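Local coordinates for protein pertussis toxin-like subunit ArtA (Escherichia coli, PDB 4Z9D) that binds NAD and, as the enzymatic A subunit of a pertussis-like AB5 toxin, probably ADP-ribosylates trimeric G proteins to inhibit them, at residues A[28-33]-A[166-171]; A[81-86]-A[159-164]; A[85-90]-A[120-125]; A[132-137]-A[145-150]. The protein carries 2 engineered substitutions. All blocks are in the same frame, centred on the assembly; numbering follows the deposited sequence.

Interaction 1: residues A[28-33]-A[166-171]; sequences FNRNLQ and GVIPQL
Arg30 sets its CG beside the backbone N (chi1 -76°) and then runs extended from CG to NE, which carries its guanidinium group to the carbonyl of Pro169. Gln170 bends at chi2 (104°) and lies side by side with the arginine, both side chains pointing the same way. NH2 of Arg30 donates to O of Pro169 at 2.9 Å; the bond is bent, 140° at the hydrogen, and NH2 stands above the carbonyl plane. OE1 of Gln170 lies over one guanidinium face toward its rim, 3.5 Å from NH2 of Arg30, but the angle is too poor for a hydrogen bond. Closer to the backbone, CD of Arg30 rests 3.3 Å from O of Gln170, while CG2 of Ile168 comes to 3.8 Å from NH2 of Arg30.

Apolar groups continue the contact. Leu32 and Ile168 cross at about a right angle, their CD1 atoms 4.1 Å apart, and CD2 of Leu171 reaches CB of Leu32 at 4.1 Å. The turn ahead of the helix is held locally: OD1 of Asn29 accepts from N of Asn31 at 2.9 Å, an Asx turn, and Asn31 in turn is the N-cap, with OD1 taking the N-H of Gln34.

This contact fastens the C-terminal tail to the start of helix 32-37, partly buried and with the side chain of Leu32 about 8 Å from the bound NAD. Phe50 of strand 50-54 touches Arg30, Leu32 and Ile168, Ser94 of helix 92-100 touches Leu32 and Leu171, and Arg30 also bonds through its backbone to Val172.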
loop_
_atom_site.group_PDB
_atom_site.type_symbol
_atom_site.label_atom_id
_atom_site.label_comp_id
_atom_site.label_asym_id
_atom_site.label_seq_id
_atom_site.Cartn_x
_atom_site.Cartn_y
_atom_site.Cartn_z
ATOM N N PHE A 28 15.482 -0.239 -2.797
ATOM C CA PHE A 28 15.482 -1.411 -3.675
ATOM C C PHE A 28 15.577 -2.718 -2.901
ATOM O O PHE A 28 15.837 -3.765 -3.482
ATOM C CB PHE A 28 16.647 -1.312 -4.671
ATOM C CG PHE A 28 16.561 -0.115 -5.568
ATOM C CD1 PHE A 28 15.824 -0.159 -6.742
ATOM C CD2 PHE A 28 17.191 1.071 -5.218
ATOM C CE1 PHE A 28 15.734 0.955 -7.565
ATOM C CE2 PHE A 28 17.107 2.186 -6.025
ATOM C CZ PHE A 28 16.382 2.137 -7.200
ATOM N N ASN A 29 15.356 -2.655 -1.591
ATOM C CA ASN A 29 15.413 -3.826 -0.710
ATOM C C ASN A 29 14.205 -4.739 -0.877
ATOM O O ASN A 29 13.112 -4.415 -0.401
ATOM C CB ASN A 29 15.519 -3.366 0.759
ATOM C CG ASN A 29 15.523 -4.522 1.761
ATOM O OD1 ASN A 29 15.471 -5.700 1.395
ATOM N ND2 ASN A 29 15.575 -4.175 3.048
ATOM N N ARG A 30 14.405 -5.892 -1.511
ATOM C CA ARG A 30 13.295 -6.827 -1.748
ATOM C C ARG A 30 13.146 -7.926 -0.689
ATOM O O ARG A 30 12.708 -9.034 -0.996
ATOM C CB ARG A 30 13.431 -7.453 -3.150
ATOM C CG ARG A 30 13.013 -6.494 -4.257
ATOM C CD ARG A 30 13.176 -7.059 -5.669
ATOM N NE ARG A 30 12.914 -6.013 -6.653
ATOM C CZ ARG A 30 12.022 -6.100 -7.634
ATOM N NH1 ARG A 30 11.866 -5.074 -8.457
ATOM N NH2 ARG A 30 11.301 -7.201 -7.805
ATOM N N ASN A 31 13.495 -7.623 0.562
ATOM C CA ASN A 31 13.172 -8.519 1.673
ATOM C C ASN A 31 11.720 -8.301 2.053
ATOM O O ASN A 31 11.401 -7.327 2.748
ATOM C CB ASN A 31 14.091 -8.266 2.879
ATOM C CG ASN A 31 13.882 -9.280 4.007
ATOM O OD1 ASN A 31 12.754 -9.663 4.322
ATOM N ND2 ASN A 31 14.981 -9.731 4.606
ATOM N N LEU A 32 10.845 -9.189 1.584
ATOM C CA LEU A 32 9.406 -9.001 1.760
ATOM C C LEU A 32 8.986 -9.053 3.230
ATOM O O LEU A 32 8.145 -8.275 3.659
ATOM C CB LEU A 32 8.619 -10.050 0.950
ATOM C CG LEU A 32 7.089 -9.916 0.898
ATOM C CD1 LEU A 32 6.672 -8.617 0.230
ATOM C CD2 LEU A 32 6.460 -11.095 0.172
ATOM N N GLN A 33 9.567 -9.960 4.010
ATOM C CA GLN A 33 9.181 -10.055 5.417
ATOM C C GLN A 33 9.510 -8.770 6.176
ATOM O O GLN A 33 8.747 -8.330 7.026
ATOM C CB GLN A 33 9.832 -11.255 6.088
ATOM C CG GLN A 33 9.124 -11.613 7.390
ATOM C CD GLN A 33 9.324 -13.057 7.795
ATOM O OE1 GLN A 33 8.956 -13.468 8.902
ATOM N NE2 GLN A 33 9.916 -13.836 6.904
ATOM N N GLY A 166 1.824 -13.812 -10.000
ATOM C CA GLY A 166 2.914 -14.698 -9.640
ATOM C C GLY A 166 3.764 -14.290 -8.452
ATOM O O GLY A 166 3.365 -13.477 -7.613
ATOM N N VAL A 167 4.945 -14.890 -8.376
ATOM C CA VAL A 167 5.910 -14.578 -7.327
ATOM C C VAL A 167 6.679 -13.310 -7.667
ATOM O O VAL A 167 7.013 -13.071 -8.821
ATOM C CB VAL A 167 6.890 -15.754 -7.119
ATOM C CG1 VAL A 167 7.966 -15.421 -6.048
ATOM C CG2 VAL A 167 6.108 -17.016 -6.748
ATOM N N ILE A 168 6.930 -12.478 -6.666
ATOM C CA ILE A 168 7.786 -11.307 -6.862
ATOM C C ILE A 168 9.214 -11.721 -7.240
ATOM O O ILE A 168 9.847 -12.501 -6.531
ATOM C CB ILE A 168 7.837 -10.453 -5.600
ATOM C CG1 ILE A 168 6.439 -9.958 -5.219
ATOM C CG2 ILE A 168 8.829 -9.310 -5.764
ATOM C CD1 ILE A 168 6.389 -9.417 -3.791
ATOM N N PRO A 169 9.721 -11.210 -8.374
ATOM C CA PRO A 169 11.071 -11.575 -8.809
ATOM C C PRO A 169 12.145 -10.949 -7.932
ATOM O O PRO A 169 11.887 -9.949 -7.256
ATOM C CB PRO A 169 11.153 -11.041 -10.247
ATOM C CG PRO A 169 10.000 -10.150 -10.424
ATOM C CD PRO A 169 8.966 -10.484 -9.408
ATOM N N GLN A 170 13.321 -11.559 -7.935
ATOM C CA GLN A 170 14.491 -11.022 -7.249
ATOM C C GLN A 170 14.256 -10.808 -5.750
ATOM O O GLN A 170 14.790 -9.863 -5.158
ATOM C CB GLN A 170 14.936 -9.701 -7.908
ATOM C CG GLN A 170 15.384 -9.846 -9.376
ATOM C CD GLN A 170 14.355 -9.360 -10.390
ATOM O OE1 GLN A 170 13.602 -8.417 -10.128
ATOM N NE2 GLN A 170 14.320 -10.004 -11.564
ATOM N N LEU A 171 13.467 -11.684 -5.130
ATOM C CA LEU A 171 13.257 -11.602 -3.682
ATOM C C LEU A 171 14.556 -11.866 -2.911
ATOM O O LEU A 171 15.385 -12.674 -3.332
ATOM C CB LEU A 171 12.177 -12.585 -3.219
ATOM C CG LEU A 171 10.710 -12.234 -3.499
ATOM C CD1 LEU A 171 9.815 -13.425 -3.207
ATOM C CD2 LEU A 171 10.282 -11.048 -2.641
#

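Interaction 2: residues A[81-86]-A[159-164]; sequences RIRANN and GSTFVN
The guanidinium of Arg83 meets the hydroxyl of Thr161 at its edge: OG1 lies almost exactly in the guanidinium plane, and NH1 of Arg83 donates to OG1 of Thr161 at 2.9 Å with a fairly straight bond (160°). In this ADP-ribosyltransferase fold, the contact ties the outgoing end of strand 77-83 to the extended loop that follows strand 144-152. The arginine bends at chi3 (62°), which brings the guanidinium edge to the threonine, and its side chain crosses Thr161 at about a right angle, with CD 3.3 Å from O of Gly159.

The threonine hydroxyl works in both directions. While accepting from Arg83, OG1 of Thr161 gives its proton to O of Ala84 at 2.7 Å, so one side chain links the arginine to the backbone of the next residue. Other groups on the guanidinium side extend the grip into the same loop: NH2 of Arg83 donates to O of Val157, and NE bonds weakly to the hydroxyl of Tyr156.

Farther along the backbones draw close, yet no backbone N-H...O bond joins the two segments. CB of Ala84 packs on CG1 of Val163 at 3.9 Å. ND2 of Asn86 makes only a weak bond to O of Phe162, at 3.0 Å. CB of Asn164 lies against O of Asn86, while OD1 of Asn164 accepts from the backbone N of Gly166; this side chain is also about 4 Å from a sodium ion. The backbones still meet through a well-directed CA-H...O contact, in which CA of Val163 stands 3.4 Å from O of Asn85 with 162° at the hydrogen.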
loop_
_atom_site.group_PDB
_atom_site.type_symbol
_atom_site.label_atom_id
_atom_site.label_comp_id
_atom_site.label_asym_id
_atom_site.label_seq_id
_atom_site.Cartn_x
_atom_site.Cartn_y
_atom_site.Cartn_z
ATOM N N ARG A 81 -7.131 6.058 -4.448
ATOM C CA ARG A 81 -7.609 4.881 -5.161
ATOM C C ARG A 81 -6.766 4.702 -6.400
ATOM O O ARG A 81 -6.543 5.653 -7.140
ATOM C CB ARG A 81 -9.082 4.998 -5.551
ATOM C CG ARG A 81 -9.638 3.645 -5.968
ATOM C CD ARG A 81 -10.987 3.739 -6.663
ATOM N NE ARG A 81 -11.962 4.556 -5.946
ATOM C CZ ARG A 81 -13.088 4.095 -5.406
ATOM N NH1 ARG A 81 -13.390 2.803 -5.465
ATOM N NH2 ARG A 81 -13.917 4.934 -4.797
ATOM N N ILE A 82 -6.300 3.479 -6.630
ATOM C CA ILE A 82 -5.287 3.243 -7.653
ATOM C C ILE A 82 -5.636 2.069 -8.550
ATOM O O ILE A 82 -6.015 1.013 -8.065
ATOM C CB ILE A 82 -3.907 2.960 -7.004
ATOM C CG1 ILE A 82 -3.543 4.027 -5.964
ATOM C CG2 ILE A 82 -2.794 2.813 -8.067
ATOM C CD1 ILE A 82 -2.402 3.602 -5.039
ATOM N N ARG A 83 -5.502 2.241 -9.867
ATOM C CA ARG A 83 -5.639 1.101 -10.763
ATOM C C ARG A 83 -4.386 0.238 -10.695
ATOM O O ARG A 83 -3.266 0.722 -10.874
ATOM C CB ARG A 83 -5.901 1.545 -12.206
ATOM C CG ARG A 83 -5.841 0.394 -13.210
ATOM C CD ARG A 83 -6.390 0.820 -14.568
ATOM N NE ARG A 83 -5.598 1.896 -15.160
ATOM C CZ ARG A 83 -4.398 1.735 -15.723
ATOM N NH1 ARG A 83 -3.832 0.533 -15.763
ATOM N NH2 ARG A 83 -3.762 2.776 -16.242
ATOM N N ALA A 84 -4.574 -1.040 -10.386
ATOM C CA ALA A 84 -3.453 -1.969 -10.288
ATOM C C ALA A 84 -3.137 -2.537 -11.660
ATOM O O ALA A 84 -4.024 -2.671 -12.507
ATOM C CB ALA A 84 -3.767 -3.103 -9.313
ATOM N N ASN A 85 -1.868 -2.836 -11.889
ATOM C CA ASN A 85 -1.458 -3.536 -13.108
ATOM C C ASN A 85 -0.323 -4.502 -12.771
ATOM O O ASN A 85 -0.216 -4.927 -11.623
ATOM C CB ASN A 85 -1.078 -2.549 -14.221
ATOM C CG ASN A 85 0.016 -1.590 -13.826
ATOM O OD1 ASN A 85 0.754 -1.814 -12.863
ATOM N ND2 ASN A 85 0.145 -0.504 -14.593
ATOM N N ASN A 86 0.491 -4.887 -13.754
ATOM C CA ASN A 86 1.469 -5.957 -13.529
ATOM C C ASN A 86 2.635 -5.544 -12.614
ATOM O O ASN A 86 3.502 -6.350 -12.295
ATOM C CB ASN A 86 2.024 -6.474 -14.858
ATOM C CG ASN A 86 1.020 -7.319 -15.638
ATOM O OD1 ASN A 86 1.289 -7.698 -16.777
ATOM N ND2 ASN A 86 -0.127 -7.632 -15.026
ATOM N N GLY A 159 -8.370 2.059 -18.034
ATOM C CA GLY A 159 -8.145 0.780 -18.677
ATOM C C GLY A 159 -8.576 -0.329 -17.748
ATOM O O GLY A 159 -8.873 -0.094 -16.572
ATOM N N SER A 160 -8.628 -1.543 -18.276
ATOM C CA SER A 160 -8.943 -2.694 -17.454
ATOM C C SER A 160 -7.669 -3.506 -17.354
ATOM O O SER A 160 -7.272 -4.163 -18.314
ATOM C CB SER A 160 -10.090 -3.509 -18.054
ATOM O OG SER A 160 -11.282 -2.741 -18.094
ATOM N N THR A 161 -7.022 -3.442 -16.196
ATOM C CA THR A 161 -5.732 -4.094 -15.992
ATOM C C THR A 161 -5.762 -4.844 -14.666
ATOM O O THR A 161 -6.646 -4.614 -13.845
ATOM C CB THR A 161 -4.564 -3.079 -16.009
ATOM O OG1 THR A 161 -4.768 -2.084 -15.001
ATOM C CG2 THR A 161 -4.478 -2.379 -17.365
ATOM N N PHE A 162 -4.813 -5.765 -14.481
ATOM C CA PHE A 162 -4.807 -6.702 -13.346
ATOM C C PHE A 162 -3.432 -6.861 -12.714
ATOM O O PHE A 162 -2.422 -6.616 -13.362
ATOM C CB PHE A 162 -5.301 -8.082 -13.778
ATOM C CG PHE A 162 -6.718 -8.086 -14.255
ATOM C CD1 PHE A 162 -7.749 -8.429 -13.382
ATOM C CD2 PHE A 162 -7.026 -7.720 -15.555
ATOM C CE1 PHE A 162 -9.070 -8.429 -13.809
ATOM C CE2 PHE A 162 -8.353 -7.703 -15.992
ATOM C CZ PHE A 162 -9.374 -8.066 -15.113
ATOM N N VAL A 163 -3.402 -7.272 -11.450
ATOM C CA VAL A 163 -2.135 -7.568 -10.778
ATOM C C VAL A 163 -1.387 -8.707 -11.479
ATOM O O VAL A 163 -1.967 -9.489 -12.229
ATOM C CB VAL A 163 -2.358 -7.953 -9.312
ATOM C CG1 VAL A 163 -3.080 -6.820 -8.557
ATOM C CG2 VAL A 163 -3.148 -9.256 -9.237
ATOM N N ASN A 164 -0.081 -8.784 -11.247
ATOM C CA ASN A 164 0.694 -9.946 -11.650
ATOM C C ASN A 164 0.333 -11.071 -10.688
ATOM O O ASN A 164 0.358 -10.872 -9.483
ATOM C CB ASN A 164 2.200 -9.624 -11.608
ATOM C CG ASN A 164 3.061 -10.723 -12.188
ATOM O OD1 ASN A 164 3.040 -11.864 -11.721
ATOM N ND2 ASN A 164 3.855 -10.377 -13.197
#

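Interaction 3: residues A[85-90]-A[120-125]; sequences NNIFYP and VAVEHI
O of Val120 accepts the N-H of Tyr89 at 2.8 Å and also receives CA of Phe88 as a CA-H...O contact at 3.3 Å. The return bond from N of Val120 to O of Tyr89 completes this antiparallel hydrogen-bonded pair, and two residues away on each segment N of Val122 donates to O of Ile87.

Phe88 and Ala121 form the adjoining non-hydrogen-bonded pair. CG of Phe88 sits beside its backbone N (chi1 -64°), putting CB of Ala121 above the ring centre, 3.9 Å from the centroid and 12° off the normal: a CH-pi contact. Ile125 crosses the phenylalanine at about a right angle, placing CG1 3.6 Å from CZ of Phe88. At the ring's edge, in its plane, lies OD1 of Asn85, which accepts from N of Ile87 in an Asx turn; a type I turn from Asn85 to Phe88 leads into the strand. A classic gamma turn at Glu123 is closed by N of His124 on O of Val122; CG2 of Ile87 packs 3.6 Å from O of His124. Tyr89, on the face with Val120, meets CG1 of Val122 through CE1.

Strand 88-90 is an edge strand of the sheet 50-54, 118-122, 88-90. Phe88 touches Ile82 of strand 77-83 in the four-stranded sheet, as does Ile125 from the small sheet 23-24, 124-125, and the side chain of Val120 lies about 6 Å from NAD.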
loop_
_atom_site.group_PDB
_atom_site.type_symbol
_atom_site.label_atom_id
_atom_site.label_comp_id
_atom_site.label_asym_id
_atom_site.label_seq_id
_atom_site.Cartn_x
_atom_site.Cartn_y
_atom_site.Cartn_z
ATOM N N ASN A 85 -1.868 -2.836 -11.889
ATOM C CA ASN A 85 -1.458 -3.536 -13.108
ATOM C C ASN A 85 -0.323 -4.502 -12.771
ATOM O O ASN A 85 -0.216 -4.927 -11.623
ATOM C CB ASN A 85 -1.078 -2.549 -14.221
ATOM C CG ASN A 85 0.016 -1.590 -13.826
ATOM O OD1 ASN A 85 0.754 -1.814 -12.863
ATOM N ND2 ASN A 85 0.145 -0.504 -14.593
ATOM N N ASN A 86 0.491 -4.887 -13.754
ATOM C CA ASN A 86 1.469 -5.957 -13.529
ATOM C C ASN A 86 2.635 -5.544 -12.614
ATOM O O ASN A 86 3.502 -6.350 -12.295
ATOM C CB ASN A 86 2.024 -6.474 -14.858
ATOM C CG ASN A 86 1.020 -7.319 -15.638
ATOM O OD1 ASN A 86 1.289 -7.698 -16.777
ATOM N ND2 ASN A 86 -0.127 -7.632 -15.026
ATOM N N ILE A 87 2.639 -4.280 -12.214
ATOM C CA ILE A 87 3.584 -3.737 -11.246
ATOM C C ILE A 87 3.207 -4.173 -9.821
ATOM O O ILE A 87 4.040 -4.177 -8.910
ATOM C CB ILE A 87 3.577 -2.171 -11.327
ATOM C CG1 ILE A 87 3.928 -1.691 -12.740
ATOM C CG2 ILE A 87 4.482 -1.518 -10.273
ATOM C CD1 ILE A 87 3.788 -0.184 -12.924
ATOM N N PHE A 88 1.954 -4.594 -9.669
ATOM C CA PHE A 88 1.358 -4.932 -8.379
ATOM C C PHE A 88 1.316 -6.437 -8.191
ATOM O O PHE A 88 0.985 -7.176 -9.118
ATOM C CB PHE A 88 -0.062 -4.361 -8.269
ATOM C CG PHE A 88 -0.128 -2.851 -8.290
ATOM C CD1 PHE A 88 0.183 -2.143 -9.449
ATOM C CD2 PHE A 88 -0.527 -2.143 -7.161
ATOM C CE1 PHE A 88 0.100 -0.762 -9.492
ATOM C CE2 PHE A 88 -0.610 -0.755 -7.186
ATOM C CZ PHE A 88 -0.296 -0.062 -8.357
ATOM N N TYR A 89 1.645 -6.887 -6.990
ATOM C CA TYR A 89 1.644 -8.317 -6.642
ATOM C C TYR A 89 0.876 -8.558 -5.354
ATOM O O TYR A 89 1.164 -7.916 -4.354
ATOM C CB TYR A 89 3.072 -8.844 -6.441
ATOM C CG TYR A 89 3.955 -8.846 -7.664
ATOM C CD1 TYR A 89 4.574 -7.681 -8.108
ATOM C CD2 TYR A 89 4.227 -10.032 -8.336
ATOM C CE1 TYR A 89 5.403 -7.696 -9.226
ATOM C CE2 TYR A 89 5.061 -10.054 -9.450
ATOM C CZ TYR A 89 5.639 -8.890 -9.882
ATOM O OH TYR A 89 6.464 -8.921 -10.981
ATOM N N PRO A 90 -0.111 -9.461 -5.372
ATOM C CA PRO A 90 -0.642 -9.947 -4.095
ATOM C C PRO A 90 0.474 -10.675 -3.348
ATOM O O PRO A 90 1.300 -11.320 -3.998
ATOM C CB PRO A 90 -1.760 -10.915 -4.510
ATOM C CG PRO A 90 -2.039 -10.601 -5.953
ATOM C CD PRO A 90 -0.727 -10.136 -6.519
ATOM N N VAL A 120 1.494 -5.413 -2.969
ATOM C CA VAL A 120 2.594 -4.459 -3.050
ATOM C C VAL A 120 2.887 -4.105 -4.496
ATOM O O VAL A 120 2.790 -4.957 -5.373
ATOM C CB VAL A 120 3.891 -4.989 -2.394
ATOM C CG1 VAL A 120 3.669 -5.224 -0.895
ATOM C CG2 VAL A 120 4.343 -6.275 -3.049
ATOM N N ALA A 121 3.261 -2.849 -4.732
ATOM C CA ALA A 121 3.758 -2.435 -6.040
ATOM C C ALA A 121 5.254 -2.356 -5.943
ATOM O O ALA A 121 5.802 -1.950 -4.916
ATOM C CB ALA A 121 3.182 -1.106 -6.450
ATOM N N VAL A 122 5.932 -2.722 -7.015
ATOM C CA VAL A 122 7.382 -2.661 -6.982
ATOM C C VAL A 122 7.901 -1.356 -7.602
ATOM O O VAL A 122 7.539 -0.986 -8.721
ATOM C CB VAL A 122 8.009 -3.897 -7.677
ATOM C CG1 VAL A 122 7.652 -5.165 -6.907
ATOM C CG2 VAL A 122 7.563 -4.009 -9.140
ATOM N N GLU A 123 8.760 -0.676 -6.843
ATOM C CA GLU A 123 9.493 0.531 -7.266
ATOM C C GLU A 123 8.643 1.800 -7.455
ATOM O O GLU A 123 8.934 2.832 -6.848
ATOM C CB GLU A 123 10.293 0.274 -8.560
ATOM C CG GLU A 123 11.368 1.354 -8.780
ATOM C CD GLU A 123 12.040 1.328 -10.160
ATOM O OE1 GLU A 123 12.289 0.233 -10.715
ATOM O OE2 GLU A 123 12.303 2.427 -10.693
ATOM N N HIS A 124 7.614 1.749 -8.290
ATOM C CA HIS A 124 6.967 2.994 -8.719
ATOM C C HIS A 124 5.556 2.771 -9.225
ATOM O O HIS A 124 5.338 1.941 -10.094
ATOM C CB HIS A 124 7.808 3.666 -9.828
ATOM C CG HIS A 124 7.195 4.908 -10.400
ATOM N ND1 HIS A 124 6.828 5.989 -9.621
ATOM C CD2 HIS A 124 6.875 5.245 -11.672
ATOM C CE1 HIS A 124 6.310 6.930 -10.390
ATOM N NE2 HIS A 124 6.321 6.506 -11.636
ATOM N N ILE A 125 4.614 3.528 -8.683
ATOM C CA ILE A 125 3.269 3.642 -9.240
ATOM C C ILE A 125 3.130 4.985 -9.942
ATOM O O ILE A 125 3.184 6.015 -9.295
ATOM C CB ILE A 125 2.194 3.553 -8.135
ATOM C CG1 ILE A 125 2.322 2.236 -7.365
ATOM C CG2 ILE A 125 0.774 3.738 -8.718
ATOM C CD1 ILE A 125 1.507 2.233 -6.052
#

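Interaction 4: residues A[132-137]-A[145-150]; sequences EAVELT and VSDGPG
Two side chains meet Asp147 in different ways across the hairpin: Leu136 lies alongside it, pointing the same way, and Val134 crosses it obliquely. With CG1 anti to its backbone N (chi1 175°), Val134 presses that methyl on CB of Asp147 at 3.6 Å. CD2 of Leu136 runs beside the carboxylate, 3.9 Å from OD2 of Asp147. Glu135 is inclined to the ring of Pro149, with CB 3.9 Å from CD of Pro149, and its extended chain lays the carboxylate alongside the proline ring. On the same face as Ser146, CG2 of Thr137 covers CA of Gly148 at 3.9 Å.

The strands are an antiparallel hairpin, 132-137 against 145-150, interrupted by a beta bulge: Val134 pairs with Gly150 but Leu136 with Asp147. Within the bulge Glu135 bonds both ways, its N to O of Pro149 at 3.0 Å and its O from N of Gly148 at a short 2.6 Å. Gly148, lacking a side chain, lets the chain come this close. Regular pairing resumes where N of Thr137 donates to O of Ser146 at 2.8 Å, with the return bond from Ser146 to Thr137.

The apolar branches of Val134 and Leu136 lie against an acid that has polar partners of its own, since Asp147 OD2 takes the hydroxyl of Tyr61 in helix 57-68 and OD1 forms a salt bridge with Arg79 of strand 77-83. Such a setting would be expected to favour the ionised carboxylate and to restrict its rotation, tying this outermost strand to a strand beyond its neighbour and to the helix.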
loop_
_atom_site.group_PDB
_atom_site.type_symbol
_atom_site.label_atom_id
_atom_site.label_comp_id
_atom_site.label_asym_id
_atom_site.label_seq_id
_atom_site.Cartn_x
_atom_site.Cartn_y
_atom_site.Cartn_z
ATOM N N GLU A 132 -8.069 8.935 -7.921
ATOM C CA GLU A 132 -8.624 9.991 -7.089
ATOM C C GLU A 132 -8.007 9.975 -5.699
ATOM O O GLU A 132 -7.299 9.036 -5.319
ATOM C CB GLU A 132 -10.160 9.845 -7.003
ATOM C CG GLU A 132 -10.618 8.541 -6.352
ATOM C CD GLU A 132 -12.121 8.294 -6.472
ATOM O OE1 GLU A 132 -12.613 7.357 -5.803
ATOM O OE2 GLU A 132 -12.804 9.025 -7.230
ATOM N N ALA A 133 -8.276 11.025 -4.943
ATOM C CA ALA A 133 -7.832 11.092 -3.567
ATOM C C ALA A 133 -8.973 11.580 -2.692
ATOM O O ALA A 133 -9.853 12.291 -3.162
ATOM C CB ALA A 133 -6.644 12.004 -3.436
ATOM N N VAL A 134 -8.958 11.167 -1.430
ATOM C CA VAL A 134 -9.893 11.683 -0.432
ATOM C C VAL A 134 -9.111 12.090 0.813
ATOM O O VAL A 134 -8.420 11.254 1.401
ATOM C CB VAL A 134 -10.956 10.624 -0.048
ATOM C CG1 VAL A 134 -11.839 11.139 1.086
ATOM C CG2 VAL A 134 -11.795 10.249 -1.250
ATOM N N GLU A 135 -9.218 13.351 1.234
ATOM C CA GLU A 135 -8.602 13.771 2.498
ATOM C C GLU A 135 -9.349 13.109 3.640
ATOM O O GLU A 135 -10.572 13.142 3.655
ATOM C CB GLU A 135 -8.650 15.295 2.692
ATOM C CG GLU A 135 -8.363 16.120 1.458
ATOM C CD GLU A 135 -8.188 17.603 1.771
ATOM O OE1 GLU A 135 -8.068 18.404 0.812
ATOM O OE2 GLU A 135 -8.168 17.964 2.972
ATOM N N LEU A 136 -8.632 12.539 4.601
ATOM C CA LEU A 136 -9.286 11.885 5.741
ATOM C C LEU A 136 -9.357 12.829 6.929
ATOM O O LEU A 136 -8.418 13.569 7.198
ATOM C CB LEU A 136 -8.552 10.597 6.132
ATOM C CG LEU A 136 -8.445 9.508 5.057
ATOM C CD1 LEU A 136 -7.656 8.315 5.541
ATOM C CD2 LEU A 136 -9.832 9.073 4.622
ATOM N N THR A 137 -10.502 12.861 7.603
ATOM C CA THR A 137 -10.624 13.662 8.818
ATOM C C THR A 137 -10.491 12.764 10.047
ATOM O O THR A 137 -10.862 11.590 10.001
ATOM C CB THR A 137 -11.966 14.417 8.858
ATOM O OG1 THR A 137 -13.023 13.472 9.016
ATOM C CG2 THR A 137 -12.186 15.199 7.554
ATOM N N VAL A 145 -12.558 8.148 12.116
ATOM C CA VAL A 145 -11.966 8.567 10.847
ATOM C C VAL A 145 -13.064 8.631 9.790
ATOM O O VAL A 145 -13.789 7.661 9.595
ATOM C CB VAL A 145 -10.860 7.594 10.378
ATOM C CG1 VAL A 145 -10.190 8.120 9.115
ATOM C CG2 VAL A 145 -9.825 7.375 11.482
ATOM N N SER A 146 -13.188 9.769 9.113
ATOM C CA SER A 146 -14.182 9.919 8.046
ATOM C C SER A 146 -13.574 10.508 6.772
ATOM O O SER A 146 -12.424 10.934 6.766
ATOM C CB SER A 146 -15.331 10.828 8.502
ATOM O OG SER A 146 -16.101 10.225 9.531
ATOM N N ASP A 147 -14.357 10.516 5.700
ATOM C CA ASP A 147 -13.936 11.105 4.423
ATOM C C ASP A 147 -14.154 12.608 4.407
ATOM O O ASP A 147 -15.267 13.075 4.663
ATOM C CB ASP A 147 -14.693 10.478 3.251
ATOM C CG ASP A 147 -14.294 9.045 2.985
ATOM O OD1 ASP A 147 -14.692 8.526 1.919
ATOM O OD2 ASP A 147 -13.579 8.442 3.818
ATOM N N GLY A 148 -13.089 13.355 4.115
ATOM C CA GLY A 148 -13.193 14.779 3.839
ATOM C C GLY A 148 -13.333 15.012 2.344
ATOM O O GLY A 148 -13.869 14.164 1.630
ATOM N N PRO A 149 -12.851 16.166 1.861
ATOM C CA PRO A 149 -12.983 16.529 0.446
ATOM C C PRO A 149 -12.291 15.529 -0.475
ATOM O O PRO A 149 -11.184 15.074 -0.172
ATOM C CB PRO A 149 -12.284 17.889 0.360
ATOM C CG PRO A 149 -12.233 18.396 1.766
ATOM C CD PRO A 149 -12.119 17.180 2.633
ATOM N N GLY A 150 -12.924 15.223 -1.600
ATOM C CA GLY A 150 -12.327 14.323 -2.563
ATOM C C GLY A 150 -11.788 15.128 -3.723
ATOM O O GLY A 150 -12.272 16.226 -4.007
#

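Overall arrangement
Interactions 2 and 3 have centres 9 Å apart and share Asn85 and Asn86, where strand 77-83 passes into strand 88-90. Interaction 1, its centre 11 Å from that of interaction 3, packs Ile168 and Pro169 on Tyr89. Interaction 4 stands on the opposite side of the chain's centre, its centre 32 Å from that of interaction 1, but reaches interaction 2 through the salt bridge of Arg81 and Glu132 on neighbouring strands. Interaction 2 is nested inside the loop closed by interaction 1, interaction 4 inside that of interaction 2, and interaction 3 closes before interaction 4 opens. The segment after strand 144-152 thus lies along the end of strand 77-83 and strand 88-90 before reaching helix 32-37.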